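Local coordinates for protein 5-Carboxyvanillate Decarboxylase (PDB 4QRN) that probably catalyses the decarboxylation of 5-carboxyvanillate, and here holds a manganese(II) ion together with a nitro analogue of that substrate, at residues 40-45 with 333-338; 106-111 with 148-153. All coordinates share one frame; numbering follows the deposited sequence. Where two conformers were deposited one is given.

In the fold
Both contacts belong to the (beta/alpha)8 barrel of the amidohydrolase superfamily, their centres about 9 Å apart. Along the chain the order is 40-45, 106-111, 148-153, 333-338, so interaction 2 falls wholly between the two halves of interaction 1. Interaction 2 joins successive strands, 106-111 and 147-149, whereas interaction 1 brings strand 38-44 against the loop after strand 331-332, where the first and last barrel strands meet. Strands 38-44 and 106-111 are sheet neighbours, with probable hydrogen bonds from Ala-110 N to Glu-42 O and from Glu-42 N to Ile-108 O. Interaction 1 supplies two of the three protein ligands of the manganese ion, Glu-41 and Asp-336, and interaction 2 continues the wall beside it.

Interaction 1 of 2, residues 40-45 with 333-338; sequences TEEAFA and YAMDYP. With MN (manganese (II) ion), chain E; 1DF (4-hydroxy-3-methoxy-5-nitrobenzoic acid), chain F.
Glu-41 sets its CG anti to the backbone N (chi1 -165°) and runs on extended, which takes OE2 to the manganese ion beside Asp-336; Glu-42, bent at chi2 (-53°), folds its carboxylate against the backbone of 335-337. This is the seam of the amidohydrolase (beta/alpha)8 barrel, where strand 38-44 meets the loop after strand 331-332. The metal evidence is direct: Glu-41 OE2 and Asp-336 OD1 each bind manganese at 2.1 Å. The two side chains lie alongside, pointing the same way, with carboxylate planes turned 83° apart; the approach of Glu-41 OE2 to Asp-336 OD1, 2.9 Å, is explained by the shared cation. His-210, a water, and the phenolic O3 and nitro O11 of the inhibitor complete the coordination. The second oxygens are held from outside the pair, Glu-41 OE1 by Tyr-208 and Ser-311, Asp-336 OD2 by His-263.

Glu-42 acts in the second shell. Its OE2 accepts from Met-335 N at 2.9 Å and Asp-336 N at 3.2 Å, both on the syn side, while Glu-41 N arrives on the anti side. OE1 takes Tyr-337 N at 2.9 Å from above the carboxylate plane. Four N-H groups thus grip one buried carboxylate, an arrangement likely to favour its charged form and to fix the backbone at Glu-41 and Asp-336. At one end of the seam Tyr-333 O receives two donors from Thr-40: N lies in the carbonyl plane on a lone pair, and OG1, 2.8 Å from Tyr-333 O, sits above that plane. At the other end Ala-43 N donates to Tyr-337 O, the carbonyl oxygen of the cis peptide before Pro-338, at 2.9 Å, almost in line with the carbonyl bond.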
loop_
_atom_site.group_PDB
_atom_site.type_symbol
_atom_site.label_atom_id
_atom_site.label_comp_id
_atom_site.label_asym_id
_atom_site.label_seq_id
_atom_site.Cartn_x
_atom_site.Cartn_y
_atom_site.Cartn_z
ATOM N N THR A 40 8.207 -0.977 20.717
ATOM C CA THR A 40 7.075 -1.894 20.727
ATOM C C THR A 40 6.997 -2.921 19.586
ATOM O O THR A 40 5.968 -3.595 19.488
ATOM C CB THR A 40 5.764 -1.109 20.769
ATOM O OG1 THR A 40 5.663 -0.269 19.610
ATOM C CG2 THR A 40 5.650 -0.266 22.037
ATOM N N GLU A 41 8.056 -3.104 18.781
ATOM C CA GLU A 41 8.019 -4.135 17.744
ATOM C C GLU A 41 9.411 -4.743 17.537
ATOM O O GLU A 41 10.037 -4.576 16.496
ATOM C CB GLU A 41 7.471 -3.623 16.414
ATOM C CG GLU A 41 7.095 -4.792 15.462
ATOM C CD GLU A 41 6.956 -4.361 14.016
ATOM O OE1 GLU A 41 6.053 -3.561 13.730
ATOM O OE2 GLU A 41 7.740 -4.815 13.138
ATOM N N GLU A 42 9.884 -5.482 18.530
ATOM C CA GLU A 42 11.288 -5.905 18.601
ATOM C C GLU A 42 11.341 -7.421 18.478
ATOM O O GLU A 42 10.521 -8.126 19.049
ATOM C CB GLU A 42 11.893 -5.385 19.907
ATOM C CG GLU A 42 11.483 -3.924 20.199
ATOM C CD GLU A 42 11.779 -2.975 19.040
ATOM O OE1 GLU A 42 12.937 -2.973 18.574
ATOM O OE2 GLU A 42 10.841 -2.241 18.576
ATOM N N ALA A 43 12.286 -7.921 17.685
ATOM C CA ALA A 43 12.256 -9.310 17.253
ATOM C C ALA A 43 13.373 -10.159 17.871
ATOM O O ALA A 43 14.494 -9.669 18.114
ATOM C CB ALA A 43 12.389 -9.368 15.742
ATOM N N PHE A 44 13.080 -11.453 18.045
ATOM C CA PHE A 44 14.115 -12.436 18.373
ATOM C C PHE A 44 13.820 -13.715 17.605
ATOM O O PHE A 44 12.729 -13.890 17.050
ATOM C CB PHE A 44 14.193 -12.721 19.883
ATOM C CG PHE A 44 13.045 -13.525 20.390
ATOM C CD1 PHE A 44 11.854 -12.884 20.733
ATOM C CD2 PHE A 44 13.125 -14.904 20.508
ATOM C CE1 PHE A 44 10.747 -13.579 21.156
ATOM C CE2 PHE A 44 11.987 -15.639 20.951
ATOM C CZ PHE A 44 10.806 -14.960 21.277
ATOM N N ALA A 45 14.813 -14.610 17.547
ATOM C CA ALA A 45 14.679 -15.904 16.887
ATOM C C ALA A 45 15.147 -16.991 17.827
ATOM O O ALA A 45 15.891 -16.714 18.772
ATOM C CB ALA A 45 15.521 -15.956 15.612
ATOM N N TYR A 333 5.922 4.511 19.479
ATOM C CA TYR A 333 7.261 4.277 18.995
ATOM C C TYR A 333 7.588 2.784 18.935
ATOM O O TYR A 333 7.258 2.020 19.847
ATOM C CB TYR A 333 8.263 4.971 19.932
ATOM C CG TYR A 333 9.707 4.650 19.589
ATOM C CD1 TYR A 333 10.299 5.161 18.434
ATOM C CD2 TYR A 333 10.462 3.803 20.383
ATOM C CE1 TYR A 333 11.601 4.825 18.092
ATOM C CE2 TYR A 333 11.750 3.460 20.047
ATOM C CZ TYR A 333 12.321 3.958 18.892
ATOM O OH TYR A 333 13.614 3.581 18.595
ATOM N N ALA A 334 8.291 2.391 17.870
ATOM C CA ALA A 334 8.897 1.062 17.764
ATOM C C ALA A 334 10.166 1.206 16.953
ATOM O O ALA A 334 10.245 2.036 16.038
ATOM C CB ALA A 334 7.967 0.066 17.080
ATOM N N MET A 335 11.149 0.366 17.279
ATOM C CA MET A 335 12.422 0.372 16.574
ATOM C C MET A 335 12.509 -0.668 15.428
ATOM O O MET A 335 13.151 -0.408 14.418
ATOM C CB MET A 335 13.557 0.159 17.580
ATOM C CG MET A 335 14.918 0.044 16.942
ATOM S SD MET A 335 16.259 -0.137 18.118
ATOM C CE MET A 335 16.625 1.568 18.513
ATOM N N ASP A 336 11.910 -1.852 15.610
ATOM C CA ASP A 336 12.093 -2.964 14.668
ATOM C C ASP A 336 13.529 -3.500 14.790
ATOM O O ASP A 336 14.108 -3.983 13.812
ATOM C CB ASP A 336 11.712 -2.578 13.207
ATOM C CG ASP A 336 10.721 -3.563 12.546
ATOM O OD1 ASP A 336 10.647 -4.759 12.969
ATOM O OD2 ASP A 336 10.037 -3.112 11.587
ATOM N N TYR A 337 14.082 -3.493 16.001
ATOM C CA TYR A 337 15.369 -4.154 16.221
ATOM C C TYR A 337 15.207 -5.653 15.938
ATOM O O TYR A 337 14.219 -6.240 16.363
ATOM C CB TYR A 337 15.767 -3.962 17.660
ATOM C CG TYR A 337 17.050 -4.645 18.067
ATOM C CD1 TYR A 337 17.054 -5.953 18.565
ATOM C CD2 TYR A 337 18.269 -3.970 17.985
ATOM C CE1 TYR A 337 18.221 -6.562 18.996
ATOM C CE2 TYR A 337 19.463 -4.582 18.409
ATOM C CZ TYR A 337 19.421 -5.875 18.921
ATOM O OH TYR A 337 20.565 -6.502 19.384
ATOM N N PRO A 338 16.176 -6.309 15.278
ATOM C CA PRO A 338 17.459 -5.785 14.795
ATOM C C PRO A 338 17.441 -5.460 13.308
ATOM O O PRO A 338 18.500 -5.143 12.752
ATOM C CB PRO A 338 18.407 -6.949 15.096
ATOM C CG PRO A 338 17.577 -8.166 14.781
ATOM C CD PRO A 338 16.169 -7.790 15.265
HETATM MN MN MN E . 9.230 -6.259 12.558
HETATM C C1 1DF F . 12.456 -7.374 8.104
HETATM C CO1 1DF F . 11.768 -6.292 8.580
HETATM C CO2 1DF F . 12.157 -8.657 8.613
HETATM C CM1 1DF F . 10.849 -6.545 9.652
HETATM C CM2 1DF F . 11.372 -8.824 9.736
HETATM O OM 1DF F . 11.092 -10.037 10.297
HETATM C CZ 1DF F . 10.787 -7.737 10.369
HETATM C CC 1DF F . 13.454 -7.254 7.013
HETATM C CV 1DF F . 11.435 -11.200 9.542
HETATM O O1 1DF F . 14.101 -6.131 6.905
HETATM O O2 1DF F . 13.644 -8.225 6.273
HETATM O O3 1DF F . 10.185 -7.837 11.518
HETATM N N 1DF F . 9.780 -5.499 9.807
HETATM O O11 1DF F . 8.863 -5.627 10.567
HETATM O O22 1DF F . 9.790 -4.540 8.985
HETATM O O HOH W 1 9.751 -6.934 14.575
#

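Interaction 2 of 2, residues 106-111 with 148-153; sequences KAILAL and IGMGTV
Ile-108 and Ile-148 pair as neighbours on parallel strands, within the beta-alpha-beta unit of the barrel wall formed by strand 106-111, helix 122-142 and strand 147-149. Three backbone hydrogen bonds define the register. Ile-148 N donates to Ala-107 O at 2.9 Å, and Ile-148 O accepts from Leu-109 N at 2.8 Å, so the backbone of Ile-148 bonds to the residues flanking Ile-108, as parallel pairing requires. Met-150 N continues the pattern to Leu-109 O at 3.0 Å, the N-H...O angle of 162° marking a fairly straight bond.

The apolar contacts centre on the branches of Ile-108. Its CG1, anti to the carbonyl carbon (chi1 -52°), lies 4.0 Å from Ile-148 CD1, whereas CG2 meets Met-150 CG at 3.5 Å. An alanine here would take away both branches and would probably cost Ile-148 CD1 and Met-150 CG the contact they make with Ile-108, opening a gap between them. Ile-148 CD1 also touches the aliphatic part of Lys-106, reaching its CD at 4.0 Å. Phe-371, from the C-terminal loop, packs on both Ile-108 and Met-150.

Beyond Met-150 the backbones diverge, the matched CA atoms of Leu-111 and Thr-152 being 6.4 Å apart, and water bridges replace direct bonds. One water accepts from Leu-111 N and donates to Met-150 O. Leu-111 CD2 still packs against the Thr-152 side chain, and a second water joins Leu-111 O to Thr-152 OG1, lying 2.8 Å from that hydroxyl oxygen.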
loop_
_atom_site.group_PDB
_atom_site.type_symbol
_atom_site.label_atom_id
_atom_site.label_comp_id
_atom_site.label_asym_id
_atom_site.label_seq_id
_atom_site.Cartn_x
_atom_site.Cartn_y
_atom_site.Cartn_z
ATOM N N LYS A 106 12.841 -0.158 27.389
ATOM C CA LYS A 106 12.124 -1.424 27.374
ATOM C C LYS A 106 11.863 -1.816 25.945
ATOM O O LYS A 106 11.669 -0.949 25.079
ATOM C CB LYS A 106 10.791 -1.314 28.116
ATOM C CG LYS A 106 10.936 -0.865 29.570
ATOM C CD LYS A 106 9.625 -0.978 30.327
ATOM C CE LYS A 106 9.801 -0.511 31.770
ATOM N NZ LYS A 106 8.580 -0.738 32.582
ATOM N N ALA A 107 11.849 -3.128 25.716
ATOM C CA ALA A 107 11.557 -3.705 24.411
ATOM C C ALA A 107 10.428 -4.708 24.564
ATOM O O ALA A 107 10.482 -5.569 25.456
ATOM C CB ALA A 107 12.794 -4.380 23.859
ATOM N N ILE A 108 9.447 -4.624 23.676
ATOM C CA ILE A 108 8.376 -5.606 23.591
ATOM C C ILE A 108 8.756 -6.581 22.497
ATOM O O ILE A 108 8.884 -6.210 21.328
ATOM C CB ILE A 108 7.025 -4.938 23.340
ATOM C CG1 ILE A 108 6.831 -3.825 24.406
ATOM C CG2 ILE A 108 5.924 -5.989 23.327
ATOM C CD1 ILE A 108 5.453 -3.224 24.487
ATOM N N LEU A 109 8.997 -7.823 22.920
ATOM C CA LEU A 109 9.668 -8.837 22.112
ATOM C C LEU A 109 8.695 -9.869 21.580
ATOM O O LEU A 109 7.799 -10.335 22.300
ATOM C CB LEU A 109 10.669 -9.593 22.979
ATOM C CG LEU A 109 11.785 -8.736 23.546
ATOM C CD1 LEU A 109 12.493 -9.476 24.685
ATOM C CD2 LEU A 109 12.784 -8.372 22.487
ATOM N N ALA A 110 8.916 -10.265 20.334
ATOM C CA ALA A 110 8.121 -11.336 19.712
ATOM C C ALA A 110 8.978 -12.157 18.766
ATOM O O ALA A 110 9.866 -11.646 18.074
ATOM C CB ALA A 110 6.930 -10.743 18.958
ATOM N N LEU A 111 8.649 -13.430 18.680
ATOM C CA LEU A 111 9.330 -14.351 17.782
ATOM C C LEU A 111 9.192 -13.850 16.348
ATOM O O LEU A 111 8.100 -13.527 15.880
ATOM C CB LEU A 111 8.739 -15.746 17.915
ATOM C CG LEU A 111 9.402 -16.810 17.039
ATOM C CD1 LEU A 111 10.808 -17.104 17.512
ATOM C CD2 LEU A 111 8.556 -18.077 16.993
ATOM N N ILE A 148 9.716 -7.265 27.709
ATOM C CA ILE A 148 8.299 -7.548 27.845
ATOM C C ILE A 148 7.945 -8.500 26.720
ATOM O O ILE A 148 8.413 -8.310 25.598
ATOM C CB ILE A 148 7.476 -6.240 27.695
ATOM C CG1 ILE A 148 7.893 -5.229 28.768
ATOM C CG2 ILE A 148 5.971 -6.521 27.737
ATOM C CD1 ILE A 148 7.632 -3.778 28.370
ATOM N N GLY A 149 7.130 -9.512 26.985
ATOM C CA GLY A 149 6.863 -10.503 25.966
ATOM C C GLY A 149 5.484 -10.458 25.338
ATOM O O GLY A 149 4.466 -10.210 26.013
ATOM N N MET A 150 5.458 -10.782 24.039
ATOM C CA MET A 150 4.248 -11.120 23.289
ATOM C C MET A 150 4.387 -12.593 22.904
ATOM O O MET A 150 5.436 -13.018 22.430
ATOM C CB MET A 150 4.124 -10.256 22.029
ATOM C CG MET A 150 3.957 -8.769 22.332
ATOM S SD MET A 150 2.336 -8.317 22.968
ATOM C CE MET A 150 1.453 -8.016 21.433
ATOM N N GLY A 151 3.329 -13.368 23.092
ATOM C CA GLY A 151 3.389 -14.771 22.735
ATOM C C GLY A 151 3.297 -15.018 21.245
ATOM O O GLY A 151 2.761 -14.199 20.479
ATOM N N THR A 152 3.797 -16.193 20.855
ATOM C CA THR A 152 3.647 -16.716 19.502
ATOM C C THR A 152 2.681 -17.893 19.528
ATOM O O THR A 152 2.631 -18.634 20.525
ATOM C CB THR A 152 5.040 -17.113 18.907
ATOM O OG1 THR A 152 5.029 -17.006 17.486
ATOM C CG2 THR A 152 5.488 -18.516 19.287
ATOM N N VAL A 153 1.903 -18.050 18.465
ATOM C CA VAL A 153 0.912 -19.113 18.421
ATOM C C VAL A 153 1.003 -19.870 17.087
ATOM O O VAL A 153 1.886 -19.629 16.268
ATOM C CB VAL A 153 -0.531 -18.599 18.735
ATOM C CG1 VAL A 153 -0.590 -17.993 20.141
ATOM C CG2 VAL A 153 -1.036 -17.606 17.683
HETATM O O HOH W 2 6.922 -14.450 20.698
HETATM O O HOH W 3 5.580 -14.518 16.407
#